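Local coordinates for protein carboxylesterase (Ferroplasma acidiphilum, PDB 3WJ2) that probably hydrolyses carboxylic esters, as a carboxylesterase of the alpha/beta-hydrolase fold, at residues B[55-60]-B[64-69]. Numbering follows the deposited sequence.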
# COMPACT_ATOMS: atom_id res chain seq x y z
N ASP B 55 -42.08 2.95 17.51
CA ASP B 55 -41.77 4.28 16.95
C ASP B 55 -41.93 5.39 17.97
O ASP B 55 -42.91 5.39 18.80
CB ASP B 55 -42.72 4.51 15.79
CG ASP B 55 -42.24 3.82 14.53
OD1 ASP B 55 -41.09 3.44 14.61
OD2 ASP B 55 -42.95 3.71 13.54
N TYR B 56 -40.96 6.34 17.99
CA TYR B 56 -40.95 7.48 18.93
C TYR B 56 -40.78 8.78 18.22
O TYR B 56 -40.28 8.83 17.09
CB TYR B 56 -39.81 7.39 19.95
CG TYR B 56 -39.92 6.33 20.94
CD1 TYR B 56 -40.55 6.56 22.17
CD2 TYR B 56 -39.36 5.08 20.69
CE1 TYR B 56 -40.65 5.57 23.11
CE2 TYR B 56 -39.42 4.08 21.65
CZ TYR B 56 -40.08 4.33 22.85
OH TYR B 56 -40.16 3.35 23.81
N LYS B 57 -41.25 9.86 18.86
CA LYS B 57 -40.90 11.24 18.42
C LYS B 57 -39.90 11.76 19.41
O LYS B 57 -40.14 11.74 20.61
CB LYS B 57 -42.17 12.07 18.29
CG LYS B 57 -43.11 11.68 17.15
CD LYS B 57 -42.59 12.03 15.76
CE LYS B 57 -43.74 11.92 14.75
NZ LYS B 57 -43.31 12.09 13.29
N ILE B 58 -38.75 12.21 18.96
CA ILE B 58 -37.71 12.77 19.84
C ILE B 58 -37.91 14.26 19.76
O ILE B 58 -37.62 14.88 18.76
CB ILE B 58 -36.24 12.40 19.29
CG1 ILE B 58 -36.06 10.88 19.12
CG2 ILE B 58 -35.12 12.87 20.23
CD1 ILE B 58 -36.48 10.09 20.30
N LYS B 59 -38.44 14.82 20.83
CA LYS B 59 -38.87 16.25 20.84
C LYS B 59 -37.74 17.17 21.25
O LYS B 59 -37.58 17.52 22.41
CB LYS B 59 -40.09 16.39 21.79
CG LYS B 59 -40.78 17.70 21.49
CD LYS B 59 -41.74 18.11 22.62
CE LYS B 59 -42.43 19.42 22.20
NZ LYS B 59 -41.62 20.17 21.11
N LEU B 60 -36.84 17.48 20.29
CA LEU B 60 -35.69 18.31 20.61
C LEU B 60 -36.12 19.81 20.53
O LEU B 60 -37.27 20.11 20.16
CB LEU B 60 -34.63 18.07 19.50
CG LEU B 60 -34.16 16.59 19.47
CD1 LEU B 60 -33.09 16.46 18.44
CD2 LEU B 60 -33.52 16.25 20.85
N THR B 64 -38.57 18.09 15.81
CA THR B 64 -38.83 16.74 16.31
C THR B 64 -38.29 15.74 15.27
O THR B 64 -38.43 15.94 14.05
CB THR B 64 -40.37 16.60 16.42
OG1 THR B 64 -40.81 17.54 17.42
CG2 THR B 64 -40.74 15.20 16.78
N LEU B 65 -37.63 14.68 15.78
CA LEU B 65 -37.08 13.67 14.89
C LEU B 65 -37.90 12.39 15.08
O LEU B 65 -38.25 12.03 16.24
CB LEU B 65 -35.66 13.29 15.34
CG LEU B 65 -34.76 14.54 15.46
CD1 LEU B 65 -33.32 14.05 15.83
CD2 LEU B 65 -34.64 15.43 14.21
N ASN B 66 -38.02 11.65 14.00
CA ASN B 66 -38.51 10.27 14.14
C ASN B 66 -37.41 9.37 14.70
O ASN B 66 -36.21 9.56 14.39
CB ASN B 66 -38.97 9.66 12.83
CG ASN B 66 -40.21 10.31 12.26
OD1 ASN B 66 -40.37 10.48 11.02
ND2 ASN B 66 -41.10 10.62 13.12
N ALA B 67 -37.78 8.37 15.51
CA ALA B 67 -36.85 7.30 15.98
C ALA B 67 -37.56 5.98 16.03
O ALA B 67 -38.78 5.96 16.36
CB ALA B 67 -36.27 7.59 17.27
N ARG B 68 -36.90 4.91 15.62
CA ARG B 68 -37.50 3.56 15.76
C ARG B 68 -36.63 2.73 16.65
O ARG B 68 -35.41 2.55 16.36
CB ARG B 68 -37.75 2.92 14.40
CG ARG B 68 -38.32 1.53 14.49
CD ARG B 68 -38.76 1.01 13.16
NE ARG B 68 -39.91 1.79 12.61
CZ ARG B 68 -40.32 1.83 11.33
NH1 ARG B 68 -39.70 1.15 10.32
NH2 ARG B 68 -41.38 2.62 11.04
N MET B 69 -37.23 2.11 17.67
CA MET B 69 -36.56 1.27 18.61
C MET B 69 -36.82 -0.22 18.32
O MET B 69 -37.97 -0.61 18.01
CB MET B 69 -37.07 1.58 20.01
CG MET B 69 -36.37 0.92 21.09
SD MET B 69 -36.65 -0.82 21.37
CE MET B 69 -38.47 -1.15 21.57
O HOH W 1 -39.62 19.55 19.08
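Tyr56 pairs with Ala67, and Ile58 with Leu65, as the hydrogen-bonded positions of an antiparallel beta hairpin that forms one margin of the central sheet of the alpha/beta-hydrolase fold. Strand 52-60 is one of the two outermost strands of the sheet within the chain, and strand 63-71 joins it to strand 109-113. Each of the two pairs closes a ring of two backbone bonds: Tyr56 N reaches Ala67 O at 2.7 Å, and Ile58 N gives Leu65 O a nearly straight bond of 2.8 Å (177° at the hydrogen), while Ala67 N and Leu65 N return bonds to Tyr56 O and Ile58 O. Between and beyond these rings, CA-H...O contacts run from Lys57 to Leu65 O, from Asp55 to Ala67 O and from Thr64 to Ile58 O.

Largely apolar side chains line the face carrying Tyr56, Ile58, Leu65 and Ala67. CG1 of Ile58, anti to its carbonyl carbon (chi1 -56°), lies 3.8 Å from the methyl CB of Ala67, and Leu60 CD1 meets Leu65 CD1 at 3.6 Å. Met69 brings its CB to the edge of the Tyr56 ring, in the ring plane. Helix 125-139 lies against this face, with Tyr136 touching Ile58 and Leu60, while Phe144 packs on Tyr56 and Ile58.

On the other face, Thr64 CG2 packs against Lys57 CB. At the turn end, a water donates to Leu60 O, accepts from Lys59 NZ and also bonds Thr64 OG1, linking both strands. At the far end, Arg68 and Asp55 form a bidentate salt bridge with their planes 20° apart. Glu93 also pairs with NH2 and Asp96 with NH1, so three carboxylates meet the guanidinium and probably favour its charged state. The Asp55 grip is side-on, each carboxylate oxygen using its syn lone pair: Arg68 NE lies 2.8 Å from Asp55 OD1, and Arg68 NH2 3.1 Å from Asp55 OD2.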